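Local coordinates for TetR family transcriptional repressor LfrR (PDB 2V57), which represses transcription of the lfrRA efflux-pump operon by binding directly to the promoter region upstream of its own gene, at residues Gly125-Val130 / Trp147-Phe152; Asn72-Arg77 / Val93-Asp98; Arg14-Ile19 / His50-Glu55; Ile19-Met24 / Ala64-Asp69. All blocks are in the same frame, centred on the assembly; numbering follows the deposited sequence.

Interaction 1. Residues Gly125-Val130 / Trp147-Phe152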
# COMPACT_ATOMS: atom_id res chain seq x y z
N GLY B 125 6.16 -5.89 -17.53
CA GLY B 125 4.80 -6.40 -17.56
C GLY B 125 3.78 -5.48 -16.90
O GLY B 125 2.58 -5.76 -16.91
N ASP B 126 4.24 -4.38 -16.34
CA ASP B 126 3.33 -3.52 -15.57
C ASP B 126 2.42 -2.62 -16.41
O ASP B 126 1.55 -1.94 -15.87
CB ASP B 126 4.07 -2.74 -14.47
CG ASP B 126 4.75 -1.50 -14.99
OD1 ASP B 126 4.79 -1.27 -16.22
OD2 ASP B 126 5.28 -0.74 -14.15
N GLU B 127 2.59 -2.63 -17.73
CA GLU B 127 1.67 -1.88 -18.60
C GLU B 127 0.46 -2.68 -19.08
O GLU B 127 -0.49 -2.11 -19.59
CB GLU B 127 2.38 -1.30 -19.82
CG GLU B 127 3.48 -0.30 -19.52
CD GLU B 127 2.97 0.96 -18.84
OE1 GLU B 127 1.75 1.08 -18.59
OE2 GLU B 127 3.80 1.85 -18.56
N ALA B 128 0.51 -4.01 -18.94
CA ALA B 128 -0.57 -4.86 -19.44
C ALA B 128 -1.93 -4.50 -18.82
O ALA B 128 -2.92 -4.38 -19.52
CB ALA B 128 -0.25 -6.35 -19.24
N ILE B 129 -1.96 -4.33 -17.50
CA ILE B 129 -3.17 -3.93 -16.79
C ILE B 129 -3.77 -2.62 -17.32
O ILE B 129 -4.99 -2.49 -17.46
CB ILE B 129 -2.92 -3.81 -15.28
CG1 ILE B 129 -4.22 -3.46 -14.55
CG2 ILE B 129 -1.84 -2.78 -14.99
CD1 ILE B 129 -5.38 -4.33 -14.96
N VAL B 130 -2.90 -1.66 -17.62
CA VAL B 130 -3.31 -0.38 -18.16
C VAL B 130 -3.94 -0.56 -19.55
O VAL B 130 -4.95 0.08 -19.86
CB VAL B 130 -2.09 0.56 -18.29
CG1 VAL B 130 -2.48 1.87 -18.98
CG2 VAL B 130 -1.46 0.81 -16.94
N TRP B 147 -1.77 6.98 -13.31
CA TRP B 147 -2.91 7.08 -12.37
C TRP B 147 -3.72 5.80 -12.36
O TRP B 147 -4.02 5.27 -11.30
CB TRP B 147 -3.84 8.26 -12.70
CG TRP B 147 -4.92 8.46 -11.63
CD1 TRP B 147 -6.27 8.27 -11.77
CD2 TRP B 147 -4.70 8.83 -10.26
NE1 TRP B 147 -6.91 8.53 -10.57
CE2 TRP B 147 -5.97 8.88 -9.63
CE3 TRP B 147 -3.55 9.14 -9.51
CZ2 TRP B 147 -6.12 9.21 -8.28
CZ3 TRP B 147 -3.71 9.48 -8.17
CH2 TRP B 147 -4.99 9.51 -7.57
N ALA B 148 -4.08 5.31 -13.54
CA ALA B 148 -4.93 4.13 -13.63
C ALA B 148 -4.21 2.95 -13.01
O ALA B 148 -4.81 2.17 -12.29
CB ALA B 148 -5.34 3.84 -15.08
N ARG B 149 -2.92 2.81 -13.30
CA ARG B 149 -2.18 1.68 -12.75
C ARG B 149 -2.20 1.72 -11.22
O ARG B 149 -2.47 0.73 -10.56
CB ARG B 149 -0.73 1.66 -13.24
CG ARG B 149 0.08 0.47 -12.75
CD ARG B 149 1.35 0.29 -13.63
NE ARG B 149 2.36 1.29 -13.29
CZ ARG B 149 2.53 2.43 -13.94
NH1 ARG B 149 1.77 2.72 -14.98
NH2 ARG B 149 3.47 3.29 -13.54
N ARG B 150 -1.88 2.88 -10.66
CA ARG B 150 -1.84 3.04 -9.21
C ARG B 150 -3.17 2.86 -8.51
O ARG B 150 -3.23 2.30 -7.42
CB ARG B 150 -1.26 4.40 -8.85
CG ARG B 150 0.23 4.39 -8.93
CD ARG B 150 0.77 5.71 -9.37
NE ARG B 150 2.21 5.66 -9.30
CZ ARG B 150 3.01 6.59 -9.79
NH1 ARG B 150 2.49 7.63 -10.42
NH2 ARG B 150 4.33 6.45 -9.67
N VAL B 151 -4.25 3.35 -9.13
CA VAL B 151 -5.57 3.14 -8.58
C VAL B 151 -5.94 1.66 -8.63
O VAL B 151 -6.47 1.13 -7.68
CB VAL B 151 -6.62 4.02 -9.28
CG1 VAL B 151 -8.04 3.63 -8.86
CG2 VAL B 151 -6.36 5.51 -8.97
N PHE B 152 -5.63 0.99 -9.73
CA PHE B 152 -5.94 -0.42 -9.83
C PHE B 152 -5.31 -1.18 -8.68
O PHE B 152 -5.98 -1.93 -7.98
CB PHE B 152 -5.46 -1.04 -11.15
CG PHE B 152 -5.77 -2.51 -11.24
CD1 PHE B 152 -7.00 -2.95 -11.74
CD2 PHE B 152 -4.86 -3.45 -10.76
CE1 PHE B 152 -7.28 -4.31 -11.79
CE2 PHE B 152 -5.15 -4.80 -10.81
CZ PHE B 152 -6.36 -5.23 -11.34
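Arg149 and Phe152, one turn apart on helix 147-164, receive the chain that turns into helix 128-134, the first through charge and the second through a ring face. The apolar part centres on the Phe152 ring. Ile129 lays its CG1-CD1 arm across that ring, with CD1 3.8 Å from the ring centroid and 14° off the ring normal, a CH-pi contact over the face, with CD1 displaced somewhat toward the rim. With CG1 of Ile129 anti to the backbone N (chi1 -177°), this branch extends over the ring, while its CG2 methyl is turned to the aliphatic part of Arg149. CG2 of Val130 adds to that apolar layer, 3.9 Å from Arg149 CB.

Beyond these carbons the arginine chain runs out extended and then bends at chi3 (76°), which brings its guanidinium near two acidic residues of the type I turn Gly125-Ala128. Both salt bridges are long: Asp126 OD2 lies 3.7 Å from Arg149 NE, and Glu127 OE1 lies 4.0 Å from Arg149 NH1. Each oxygen stands well out of the guanidinium plane with no N-H aimed at it, so the network is one of charge attraction without directed bonds. Close by, the backbone O of Asp126 approaches Arg149 CD at 3.2 Å.

Helix 85-97 closes the apolar end of the contact, its Val92 touching Ile129 and its Val93 touching Phe152. Helix 147-164 also faces the second subunit, where Arg150 forms a salt bridge with Asp165 of that chain and Val151 packs on its Leu155.

Interaction 2. Residues Asn72-Arg77 / Val93-Asp98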
# COMPACT_ATOMS: atom_id res chain seq x y z
N ASN B 72 2.19 -11.67 -13.26
CA ASN B 72 2.29 -11.71 -14.72
C ASN B 72 1.68 -12.96 -15.33
O ASN B 72 1.00 -12.90 -16.35
CB ASN B 72 3.76 -11.58 -15.16
CG ASN B 72 4.26 -10.15 -15.05
OD1 ASN B 72 3.50 -9.20 -15.21
ND2 ASN B 72 5.56 -10.00 -14.79
N ALA B 73 1.95 -14.10 -14.72
CA ALA B 73 1.40 -15.35 -15.25
C ALA B 73 -0.12 -15.34 -15.11
O ALA B 73 -0.83 -15.83 -15.99
CB ALA B 73 2.00 -16.55 -14.53
N ALA B 74 -0.61 -14.75 -14.02
CA ALA B 74 -2.05 -14.75 -13.77
C ALA B 74 -2.82 -13.86 -14.75
O ALA B 74 -3.91 -14.22 -15.20
CB ALA B 74 -2.34 -14.33 -12.34
N ILE B 75 -2.26 -12.71 -15.09
CA ILE B 75 -2.89 -11.83 -16.06
C ILE B 75 -2.98 -12.53 -17.41
O ILE B 75 -3.98 -12.42 -18.13
CB ILE B 75 -2.08 -10.55 -16.26
CG1 ILE B 75 -1.82 -9.87 -14.91
CG2 ILE B 75 -2.82 -9.60 -17.20
CD1 ILE B 75 -0.97 -8.63 -15.01
N GLU B 76 -1.92 -13.25 -17.75
CA GLU B 76 -1.86 -14.01 -18.98
C GLU B 76 -2.93 -15.10 -18.99
O GLU B 76 -3.63 -15.30 -20.00
CB GLU B 76 -0.46 -14.62 -19.09
CG GLU B 76 -0.12 -15.37 -20.35
CD GLU B 76 1.36 -15.73 -20.41
OE1 GLU B 76 2.06 -15.57 -19.38
OE2 GLU B 76 1.83 -16.16 -21.48
N ARG B 77 -3.05 -15.81 -17.87
CA ARG B 77 -3.97 -16.94 -17.73
C ARG B 77 -5.43 -16.49 -17.81
O ARG B 77 -6.32 -17.28 -18.12
CB ARG B 77 -3.70 -17.65 -16.40
CG ARG B 77 -4.41 -18.98 -16.19
CD ARG B 77 -3.91 -19.67 -14.92
NE ARG B 77 -2.47 -19.92 -14.96
CZ ARG B 77 -1.57 -19.27 -14.23
NH1 ARG B 77 -1.94 -18.32 -13.37
NH2 ARG B 77 -0.28 -19.59 -14.34
N VAL B 93 -9.22 -8.99 -12.55
CA VAL B 93 -9.35 -8.68 -11.13
C VAL B 93 -9.26 -9.95 -10.28
O VAL B 93 -8.52 -10.01 -9.30
CB VAL B 93 -10.68 -7.94 -10.83
CG1 VAL B 93 -10.88 -7.82 -9.31
CG2 VAL B 93 -10.69 -6.54 -11.49
N GLU B 94 -10.03 -10.97 -10.66
CA GLU B 94 -9.99 -12.24 -9.92
C GLU B 94 -8.60 -12.83 -9.89
O GLU B 94 -8.12 -13.26 -8.83
CB GLU B 94 -10.96 -13.25 -10.54
CG GLU B 94 -12.41 -12.90 -10.32
CD GLU B 94 -13.35 -13.68 -11.21
OE1 GLU B 94 -12.89 -14.27 -12.21
OE2 GLU B 94 -14.56 -13.70 -10.91
N SER B 95 -7.94 -12.83 -11.04
CA SER B 95 -6.61 -13.41 -11.18
C SER B 95 -5.64 -12.78 -10.19
O SER B 95 -4.84 -13.49 -9.58
CB SER B 95 -6.10 -13.28 -12.63
OG SER B 95 -5.55 -11.99 -12.91
N GLN B 96 -5.71 -11.46 -10.03
CA GLN B 96 -4.85 -10.76 -9.07
C GLN B 96 -5.32 -10.90 -7.61
O GLN B 96 -4.49 -10.99 -6.70
CB GLN B 96 -4.70 -9.28 -9.44
CG GLN B 96 -4.22 -9.08 -10.87
CD GLN B 96 -2.84 -9.68 -11.12
OE1 GLN B 96 -1.86 -9.29 -10.48
NE2 GLN B 96 -2.76 -10.62 -12.06
N LEU B 97 -6.63 -10.89 -7.38
CA LEU B 97 -7.12 -11.08 -6.02
C LEU B 97 -6.64 -12.43 -5.48
O LEU B 97 -6.30 -12.56 -4.29
CB LEU B 97 -8.65 -10.99 -5.96
CG LEU B 97 -9.28 -10.86 -4.57
CD1 LEU B 97 -8.86 -9.57 -3.85
CD2 LEU B 97 -10.82 -10.98 -4.65
N ASP B 98 -6.57 -13.43 -6.36
CA ASP B 98 -6.25 -14.78 -5.94
C ASP B 98 -4.76 -14.95 -5.56
O ASP B 98 -4.37 -15.99 -5.06
CB ASP B 98 -6.66 -15.79 -7.02
CG ASP B 98 -8.18 -15.95 -7.13
OD1 ASP B 98 -8.91 -15.53 -6.21
OD2 ASP B 98 -8.64 -16.50 -8.15
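Ser95 OG, set against the backbone of Ala74, is gripped from two directions within its own helix: it is hydrogen-bonded to the carbonyl O of Val92, and it accepts the amide N-H of Gln96 across 3.2 Å from NE2, with an N-H...O angle of 158°. The hydroxyl is tilted a little from the Gln96 amide plane. To reach back to its neighbour the glutamine folds at chi2 (-62°), and this bend also carries the amide over to helix 56-77, where OE1 pairs with the hydroxyl of Ser71. Held at both its nitrogen and its oxygen, the buried amide is fixed in rotation.

The amide then serves as a packing surface. Ile75 CG1 comes unusually near NE2 of Gln96, at 3.1 Å, a doubtfully short approach, and Ala74 CB sits 3.7 Å from the same nitrogen. Next to it the two backbones come close, Ala74 CA and Ser95 CA lying 5.4 Å apart. Here small side chains meet directly, with 3.9 Å between Ala74 CB and Ser95 CB, while Ser95 CB also rests 3.5 Å from the carbonyl O of Ala74.

Such small residues suit the near-antiparallel packing of the two helices, whose local axes approach to 8.6 Å at an angle of 151°. Helix 147-164 covers the Gln96 side through Trp153 and Met156, its Tyr160 hydroxyl hydrogen-bonded to Gln96 O, and helix 169-182 flanks helix 85-97 at Glu94 and Leu97.

Interaction 3. Residues Arg14-Ile19 / His50-Glu55. With SO4 (sulfate ion), chain G.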
# COMPACT_ATOMS: atom_id res chain seq x y z
N ARG B 14 12.91 -27.75 -6.19
CA ARG B 14 11.81 -28.04 -5.27
C ARG B 14 12.01 -27.37 -3.91
O ARG B 14 11.08 -26.79 -3.35
CB ARG B 14 11.62 -29.56 -5.11
CG ARG B 14 10.58 -30.14 -6.06
CD ARG B 14 10.45 -31.67 -5.95
NE ARG B 14 11.35 -32.36 -6.87
CZ ARG B 14 12.42 -33.06 -6.49
NH1 ARG B 14 12.72 -33.18 -5.20
NH2 ARG B 14 13.17 -33.66 -7.40
N THR B 15 13.22 -27.42 -3.39
CA THR B 15 13.53 -26.75 -2.13
C THR B 15 13.30 -25.24 -2.19
O THR B 15 12.73 -24.66 -1.27
CB THR B 15 14.98 -27.04 -1.69
OG1 THR B 15 15.09 -28.44 -1.44
CG2 THR B 15 15.34 -26.29 -0.42
N ARG B 16 13.74 -24.62 -3.28
CA ARG B 16 13.52 -23.19 -3.48
C ARG B 16 12.03 -22.85 -3.48
O ARG B 16 11.61 -21.88 -2.84
CB ARG B 16 14.18 -22.73 -4.78
CG ARG B 16 14.20 -21.24 -4.97
CD ARG B 16 14.84 -20.89 -6.30
NE ARG B 16 13.86 -21.13 -7.35
CZ ARG B 16 13.00 -20.22 -7.77
NH1 ARG B 16 13.05 -19.01 -7.23
NH2 ARG B 16 12.12 -20.51 -8.70
N ARG B 17 11.25 -23.65 -4.21
CA ARG B 17 9.80 -23.43 -4.29
C ARG B 17 9.14 -23.62 -2.93
O ARG B 17 8.24 -22.87 -2.56
CB ARG B 17 9.16 -24.34 -5.33
N ALA B 18 9.59 -24.61 -2.17
CA ALA B 18 9.09 -24.83 -0.81
C ALA B 18 9.33 -23.64 0.12
O ALA B 18 8.43 -23.24 0.88
CB ALA B 18 9.67 -26.12 -0.22
N ILE B 19 10.54 -23.09 0.08
CA ILE B 19 10.90 -21.93 0.91
C ILE B 19 10.06 -20.71 0.53
O ILE B 19 9.49 -20.02 1.40
CB ILE B 19 12.41 -21.60 0.79
CG1 ILE B 19 13.25 -22.78 1.33
CG2 ILE B 19 12.75 -20.30 1.53
CD1 ILE B 19 14.73 -22.75 0.87
N HIS B 50 19.86 -21.03 4.52
CA HIS B 50 20.93 -20.06 4.31
C HIS B 50 21.78 -20.35 3.07
O HIS B 50 22.43 -19.45 2.53
CB HIS B 50 21.80 -19.91 5.57
CG HIS B 50 21.13 -19.14 6.66
ND1 HIS B 50 21.04 -19.61 7.95
CD2 HIS B 50 20.48 -17.96 6.64
CE1 HIS B 50 20.38 -18.73 8.69
NE2 HIS B 50 20.02 -17.72 7.91
N ARG B 51 21.75 -21.59 2.60
CA ARG B 51 22.40 -21.92 1.32
C ARG B 51 21.58 -21.43 0.14
O ARG B 51 22.07 -21.39 -1.00
CB ARG B 51 22.62 -23.43 1.20
CG ARG B 51 23.68 -23.99 2.13
CD ARG B 51 23.89 -25.48 1.91
NE ARG B 51 22.64 -26.23 2.02
CZ ARG B 51 22.57 -27.54 2.24
NH1 ARG B 51 23.69 -28.25 2.36
NH2 ARG B 51 21.39 -28.14 2.33
N TYR B 52 20.32 -21.08 0.39
CA TYR B 52 19.47 -20.50 -0.64
C TYR B 52 19.37 -18.98 -0.50
O TYR B 52 19.48 -18.23 -1.49
CB TYR B 52 18.07 -21.13 -0.61
CG TYR B 52 18.05 -22.56 -1.11
CD1 TYR B 52 17.41 -22.90 -2.29
CD2 TYR B 52 18.70 -23.56 -0.41
CE1 TYR B 52 17.39 -24.21 -2.75
CE2 TYR B 52 18.71 -24.86 -0.87
CZ TYR B 52 18.06 -25.18 -2.03
OH TYR B 52 18.07 -26.49 -2.46
N TYR B 53 19.15 -18.52 0.73
CA TYR B 53 19.07 -17.10 1.03
C TYR B 53 19.91 -16.82 2.28
O TYR B 53 19.51 -17.15 3.38
CB TYR B 53 17.60 -16.70 1.23
CG TYR B 53 16.74 -17.17 0.08
CD1 TYR B 53 16.71 -16.45 -1.10
CD2 TYR B 53 15.98 -18.35 0.16
CE1 TYR B 53 15.97 -16.86 -2.18
CE2 TYR B 53 15.21 -18.78 -0.93
CZ TYR B 53 15.21 -18.01 -2.10
OH TYR B 53 14.47 -18.38 -3.21
N PRO B 54 21.11 -16.22 2.09
CA PRO B 54 22.06 -16.06 3.20
C PRO B 54 21.52 -15.15 4.30
O PRO B 54 21.85 -15.34 5.47
CB PRO B 54 23.29 -15.42 2.54
CG PRO B 54 23.18 -15.77 1.10
CD PRO B 54 21.70 -15.82 0.80
N GLU B 55 20.71 -14.17 3.92
CA GLU B 55 20.11 -13.24 4.86
C GLU B 55 18.63 -13.11 4.56
O GLU B 55 18.18 -13.34 3.44
CB GLU B 55 20.80 -11.88 4.80
CG GLU B 55 22.22 -11.91 5.39
CD GLU B 55 22.84 -10.54 5.51
OE1 GLU B 55 23.49 -10.27 6.55
OE2 GLU B 55 22.69 -9.72 4.57
S SO4 G . 15.74 -16.59 -6.29
O1 SO4 G . 15.15 -15.36 -6.78
O2 SO4 G . 14.75 -17.43 -5.64
O3 SO4 G . 16.35 -17.36 -7.38
O4 SO4 G . 16.76 -16.21 -5.31
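Tyr52 and Tyr53, at the end of the helix-turn-helix motif, meet helix 11-27 with two differently used rings. The Tyr52 ring lies under Thr15 and Ile19, one turn apart. The CG2 methyl of Thr15 stands 3.8 Å from the ring centroid and Ile19 CD1 stands 4.3 Å from it, both as CH-pi contacts over the face. Thr15 CB also comes within 3.2 Å of Tyr52 OH. The other branch of Ile19, CG2, leans on Tyr53 CE2 at 3.8 Å, so this isoleucine divides its two arms between the tyrosines.

Tyr53 OH touches Arg16 CG and donates a 2.6 Å hydrogen bond to O2 of a sulfate ion, and that oxygen lies in the plane of the ring, at its edge. Arg16 NH1 reaches the same oxygen at 2.8 Å, with an N-H...O angle of 147°, and O2 lies in the guanidinium plane. A bend at chi3 (78°) folds the arginine tip back to the anion, and Arg65 completes the grip on the sulfate, probably acquired from the crystallisation liquor.

Further out, Thr15 OG1 is tied to the carbonyl O of Ala11, while Arg12 adds to the cover of Tyr52. Leu59 of helix 56-77 packs on both Ile19 and Tyr53, and Ala62 extends that surface along Tyr53; thus helices 11-27 and 56-77 together hold the last residues of helix 46-52 and the link that follows it.

Interaction 4. Residues Ile19-Met24 / Ala64-Asp69. With SO4 (sulfate ion), chain G.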
# COMPACT_ATOMS: atom_id res chain seq x y z
N ILE B 19 10.54 -23.09 0.08
CA ILE B 19 10.90 -21.93 0.91
C ILE B 19 10.06 -20.71 0.53
O ILE B 19 9.49 -20.02 1.40
CB ILE B 19 12.41 -21.60 0.79
CG1 ILE B 19 13.25 -22.78 1.33
CG2 ILE B 19 12.75 -20.30 1.53
CD1 ILE B 19 14.73 -22.75 0.87
N LEU B 20 9.96 -20.45 -0.77
CA LEU B 20 9.16 -19.32 -1.25
C LEU B 20 7.68 -19.47 -0.91
O LEU B 20 7.02 -18.51 -0.52
CB LEU B 20 9.33 -19.15 -2.76
CG LEU B 20 10.71 -18.63 -3.18
CD1 LEU B 20 10.82 -18.61 -4.70
CD2 LEU B 20 10.97 -17.25 -2.60
N ASP B 21 7.15 -20.68 -1.08
CA ASP B 21 5.75 -20.94 -0.79
C ASP B 21 5.50 -20.78 0.71
O ASP B 21 4.47 -20.25 1.12
CB ASP B 21 5.33 -22.33 -1.26
CG ASP B 21 5.10 -22.41 -2.77
OD1 ASP B 21 5.16 -21.37 -3.45
OD2 ASP B 21 4.85 -23.53 -3.27
N ALA B 22 6.45 -21.22 1.53
CA ALA B 22 6.33 -21.04 2.97
C ALA B 22 6.41 -19.56 3.36
O ALA B 22 5.70 -19.10 4.27
CB ALA B 22 7.40 -21.85 3.72
N ALA B 23 7.27 -18.81 2.68
CA ALA B 23 7.40 -17.39 2.94
C ALA B 23 6.10 -16.67 2.60
O ALA B 23 5.65 -15.80 3.35
CB ALA B 23 8.59 -16.81 2.16
N MET B 24 5.50 -17.03 1.47
CA MET B 24 4.25 -16.40 1.06
C MET B 24 3.14 -16.58 2.10
O MET B 24 2.32 -15.68 2.33
CB MET B 24 3.78 -16.96 -0.29
CG MET B 24 4.47 -16.36 -1.48
SD MET B 24 3.78 -17.00 -3.01
CE MET B 24 2.06 -16.54 -2.80
N ALA B 64 9.49 -11.25 -3.51
CA ALA B 64 8.89 -10.16 -4.28
C ALA B 64 9.01 -10.42 -5.78
O ALA B 64 8.03 -10.28 -6.53
CB ALA B 64 9.51 -8.80 -3.87
N ARG B 65 10.20 -10.80 -6.24
CA ARG B 65 10.33 -11.30 -7.61
C ARG B 65 9.30 -12.41 -7.94
O ARG B 65 8.57 -12.33 -8.93
CB ARG B 65 11.77 -11.77 -7.90
CG ARG B 65 12.83 -10.65 -8.01
CD ARG B 65 14.13 -11.20 -8.61
NE ARG B 65 14.82 -12.18 -7.74
CZ ARG B 65 15.61 -11.84 -6.72
NH1 ARG B 65 16.22 -12.77 -6.01
NH2 ARG B 65 15.79 -10.56 -6.40
N HIS B 66 9.22 -13.42 -7.08
CA HIS B 66 8.32 -14.56 -7.32
C HIS B 66 6.86 -14.12 -7.44
O HIS B 66 6.16 -14.54 -8.37
CB HIS B 66 8.50 -15.63 -6.23
CG HIS B 66 7.61 -16.84 -6.42
ND1 HIS B 66 7.72 -17.69 -7.50
CD2 HIS B 66 6.63 -17.34 -5.64
CE1 HIS B 66 6.82 -18.65 -7.38
NE2 HIS B 66 6.15 -18.46 -6.26
N VAL B 67 6.40 -13.27 -6.51
CA VAL B 67 5.04 -12.74 -6.57
C VAL B 67 4.77 -11.91 -7.82
O VAL B 67 3.70 -12.04 -8.42
CB VAL B 67 4.66 -11.95 -5.29
CG1 VAL B 67 3.26 -11.35 -5.44
CG2 VAL B 67 4.71 -12.88 -4.07
N HIS B 68 5.70 -11.03 -8.20
CA HIS B 68 5.56 -10.30 -9.46
C HIS B 68 5.45 -11.28 -10.65
O HIS B 68 4.64 -11.07 -11.56
CB HIS B 68 6.73 -9.33 -9.68
CG HIS B 68 6.63 -8.56 -10.96
ND1 HIS B 68 5.67 -7.60 -11.17
CD2 HIS B 68 7.37 -8.62 -12.09
CE1 HIS B 68 5.82 -7.09 -12.38
NE2 HIS B 68 6.85 -7.69 -12.96
N ASP B 69 6.25 -12.35 -10.62
CA ASP B 69 6.15 -13.41 -11.63
C ASP B 69 4.75 -14.04 -11.67
O ASP B 69 4.18 -14.27 -12.75
CB ASP B 69 7.13 -14.56 -11.34
CG ASP B 69 8.58 -14.20 -11.59
OD1 ASP B 69 8.88 -13.21 -12.32
OD2 ASP B 69 9.43 -14.94 -11.05
S SO4 G . 15.74 -16.59 -6.29
O1 SO4 G . 15.15 -15.36 -6.78
O2 SO4 G . 14.75 -17.43 -5.64
O3 SO4 G . 16.35 -17.36 -7.38
O4 SO4 G . 16.76 -16.21 -5.31
O HOH W 1 3.95 -20.10 -5.54
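In the TetR-family architecture the N-terminal DNA-binding domain joins the helical regulatory core through one long helix, and here that helix, 56-77, crosses helix 11-27 almost at a right angle (86° between local axes). His66 carries most of the contact, reaching across between the helices, whose local axes approach to 10.8 Å. Its CG is anti to the backbone N (chi1 -180°), which throws the imidazole outward to three side chains of the other helix.

Each of the three meets the ring in its own way. Leu20 lays CD1 over one face, 4.0 Å from His66 CG. Met24, a turn further on, comes to the edge: its SD is 3.9 Å from His66 CD2 and lies 81° off the ring normal, a Met-aromatic contact in the edge-on form. The methionine chain crosses the histidine at about a right angle, and its CG makes a looser apolar contact with Val67 CG2. Leu63 and Leu70 of the long helix extend the packing around Met24, while Ile102 of helix 102-106 touches both Met24 and Val67.

On the same long helix, Arg65 points to the sulfate ion, which its NH1 binds through O1 at 2.9 Å and its NE more weakly. The third partner of His66, Asp21, does not bond to it directly. A water bridges the two instead: it donates to Asp21 OD1 at 2.7 Å and lies 2.8 Å from His66 NE2, in the plane of the imidazole at its edge.

Interactions 3 and 4 are adjacent, their centres 11 Å apart. They share Ile19 and touch where Tyr53 OH meets Leu20 CD2 at 3.7 Å, and one sulfate ion joins them through Arg16, Tyr53 and Arg65. Helix 56-77 carries on from interaction 4 to interaction 2, centred 15 Å away, and so links the DNA-binding domain with the regulatory core. There interactions 1 and 2 adjoin, with Phe152 CE1 4.1 Å from Val93 CG2. Interactions 1 and 3 lie on opposite sides of the chain's centre, 31 Å between their centres, with nearest atoms about 18 Å apart.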